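Local coordinates for Alr4995 protein (Nostoc sp., PDB 6LRF) that acts as a bifunctional arginine dihydrolase and ornithine cyclodeaminase of the GME family, probably turning arginine into ornithine and then proline, at residues 482-487 / 627-632. Sequence-based numbering, arbitrary orientation.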
loop_
_atom_site.group_PDB
_atom_site.type_symbol
_atom_site.label_atom_id
_atom_site.label_comp_id
_atom_site.label_asym_id
_atom_site.label_seq_id
_atom_site.Cartn_x
_atom_site.Cartn_y
_atom_site.Cartn_z
ATOM N N ARG B 482 -0.285 -21.336 -24.679
ATOM C CA ARG B 482 0.109 -21.977 -25.939
ATOM C C ARG B 482 -0.653 -23.289 -26.155
ATOM O O ARG B 482 -1.076 -23.609 -27.278
ATOM C CB ARG B 482 1.619 -22.231 -25.964
ATOM C CG ARG B 482 2.149 -22.898 -27.230
ATOM C CD ARG B 482 3.657 -23.080 -27.099
ATOM N NE ARG B 482 4.275 -23.794 -28.217
ATOM C CZ ARG B 482 4.434 -25.116 -28.269
ATOM N NH1 ARG B 482 5.017 -25.669 -29.328
ATOM N NH2 ARG B 482 4.020 -25.883 -27.265
ATOM N N LYS B 483 -0.826 -24.040 -25.072
ATOM C CA LYS B 483 -1.580 -25.289 -25.106
ATOM C C LYS B 483 -2.997 -25.048 -25.588
ATOM O O LYS B 483 -3.519 -25.806 -26.401
ATOM C CB LYS B 483 -1.607 -25.949 -23.727
ATOM C CG LYS B 483 -0.939 -27.317 -23.673
ATOM C CD LYS B 483 -0.169 -27.496 -22.371
ATOM C CE LYS B 483 0.458 -28.888 -22.267
ATOM N NZ LYS B 483 1.051 -29.382 -23.550
ATOM N N ILE B 484 -3.616 -23.978 -25.097
ATOM C CA ILE B 484 -4.993 -23.695 -25.453
ATOM C C ILE B 484 -5.087 -23.228 -26.900
ATOM O O ILE B 484 -6.014 -23.608 -27.602
ATOM C CB ILE B 484 -5.626 -22.642 -24.497
ATOM C CG1 ILE B 484 -5.680 -23.198 -23.077
ATOM C CG2 ILE B 484 -7.030 -22.268 -24.943
ATOM C CD1 ILE B 484 -6.176 -22.213 -22.039
ATOM N N ARG B 485 -4.134 -22.423 -27.361
ATOM C CA ARG B 485 -4.211 -21.905 -28.730
ATOM C C ARG B 485 -4.013 -23.015 -29.777
ATOM O O ARG B 485 -4.731 -23.069 -30.788
ATOM C CB ARG B 485 -3.177 -20.799 -28.964
ATOM C CG ARG B 485 -3.212 -20.250 -30.389
ATOM C CD ARG B 485 -1.984 -19.420 -30.743
ATOM N NE ARG B 485 -0.767 -20.231 -30.829
ATOM C CZ ARG B 485 0.415 -19.775 -31.242
ATOM N NH1 ARG B 485 0.555 -18.505 -31.620
ATOM N NH2 ARG B 485 1.460 -20.593 -31.280
ATOM N N ASP B 486 -3.031 -23.887 -29.533
ATOM C CA ASP B 486 -2.743 -25.010 -30.434
ATOM C C ASP B 486 -3.927 -25.974 -30.500
ATOM O O ASP B 486 -4.248 -26.518 -31.559
ATOM C CB ASP B 486 -1.478 -25.754 -29.984
ATOM C CG ASP B 486 -0.236 -24.867 -29.997
ATOM O OD1 ASP B 486 -0.267 -23.772 -30.617
ATOM O OD2 ASP B 486 0.780 -25.271 -29.394
ATOM N N ALA B 487 -4.587 -26.164 -29.361
ATOM C CA ALA B 487 -5.779 -27.000 -29.299
ATOM C C ALA B 487 -7.032 -26.290 -29.831
ATOM O O ALA B 487 -8.129 -26.832 -29.742
ATOM C CB ALA B 487 -6.009 -27.466 -27.871
ATOM N N ALA B 627 -15.301 -20.110 -23.287
ATOM C CA ALA B 627 -13.974 -19.672 -22.831
ATOM C C ALA B 627 -13.262 -20.732 -21.986
ATOM O O ALA B 627 -13.863 -21.305 -21.085
ATOM C CB ALA B 627 -14.095 -18.361 -22.028
ATOM N N GLU B 628 -11.981 -20.974 -22.275
ATOM C CA GLU B 628 -11.155 -21.891 -21.487
ATOM C C GLU B 628 -10.242 -21.112 -20.550
ATOM O O GLU B 628 -9.813 -21.600 -19.507
ATOM C CB GLU B 628 -10.315 -22.781 -22.399
ATOM C CG GLU B 628 -11.104 -23.822 -23.197
ATOM C CD GLU B 628 -10.194 -24.760 -24.006
ATOM O OE1 GLU B 628 -9.038 -25.015 -23.578
ATOM O OE2 GLU B 628 -10.635 -25.239 -25.076
HETATM N N MSE B 629 -9.938 -19.882 -20.938
HETATM C CA MSE B 629 -9.140 -19.027 -20.097
HETATM C C MSE B 629 -9.597 -17.601 -20.227
HETATM O O MSE B 629 -9.957 -17.154 -21.310
HETATM C CB MSE B 629 -7.661 -19.138 -20.458
HETATM C CG MSE B 629 -6.778 -18.189 -19.651
HETATM SE SE MSE B 629 -4.858 -18.539 -19.869
HETATM C CE MSE B 629 -4.818 -20.293 -19.039
ATOM N N ILE B 630 -9.579 -16.893 -19.106
ATOM C CA ILE B 630 -9.836 -15.470 -19.097
ATOM C C ILE B 630 -8.608 -14.793 -18.508
ATOM O O ILE B 630 -8.176 -15.120 -17.410
ATOM C CB ILE B 630 -11.093 -15.133 -18.283
ATOM C CG1 ILE B 630 -12.293 -15.909 -18.840
ATOM C CG2 ILE B 630 -11.346 -13.628 -18.278
ATOM C CD1 ILE B 630 -13.552 -15.667 -18.081
ATOM N N LEU B 631 -8.025 -13.886 -19.284
ATOM C CA LEU B 631 -6.875 -13.099 -18.880
ATOM C C LEU B 631 -7.344 -11.706 -18.436
ATOM O O LEU B 631 -7.821 -10.907 -19.245
ATOM C CB LEU B 631 -5.891 -12.996 -20.044
ATOM C CG LEU B 631 -4.433 -12.687 -19.754
ATOM C CD1 LEU B 631 -3.876 -13.727 -18.798
ATOM C CD2 LEU B 631 -3.651 -12.704 -21.070
HETATM N N MSE B 632 -7.231 -11.414 -17.151
HETATM C CA MSE B 632 -7.767 -10.165 -16.633
HETATM C C MSE B 632 -6.630 -9.184 -16.354
HETATM O O MSE B 632 -5.901 -9.299 -15.365
HETATM C CB MSE B 632 -8.613 -10.422 -15.389
HETATM C CG MSE B 632 -9.996 -11.007 -15.701
HETATM SE SE MSE B 632 -10.817 -11.926 -14.167
HETATM C CE MSE B 632 -9.480 -13.306 -13.870
#
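Ile484, near the C-terminal end of its helix, meets Glu628 and the selenomethionine Met629: its CG2 lies against Glu628 only, while the CG1 branch runs past the Glu628 carboxylate before its CD1 methyl reaches Met629. With CG1 anti to the carbonyl carbon (chi1 -63°) and the chain extended beyond it, CD1 is carried forward to Met629, where it lies 3.8 Å from CB. The Met629 chain leaves its backbone extended and bends at its last torsion (chi3 -66°), which brings the methyl CE back to the same Ile484 CD1, also at 3.8 Å; that methyl is thus met by both the root and the end of one side chain. The extended chain of Glu628 runs past the isoleucine in the opposite direction, so that Glu628 OE1 comes 3.7 Å from Ile484 CG2 and 3.9 Å from Ile484 CG1. No hydrogen bond joins the segments, and the carboxylate meets Ile484 through van der Waals contact alone. Cut back to an alanine, position 484 would probably leave a gap beside Met629 CB and CE and the selenomethionine end freer to turn. On the helix, away from the strand, Asp486 OD1 forms a salt bridge with Arg485 NE, 3.6 Å away and at the edge of the guanidinium, while Asp486 OD2 lies over the face of the Arg482 guanidinium, a long interaction of charges alone. The contact packs helix 467-486 onto the parallel sheet of the Rossmann-fold region: Ile484 also touches Val491 of strand 491-495, the next strand in the chain, and strand 629-633 runs between 491-495 and 651-656.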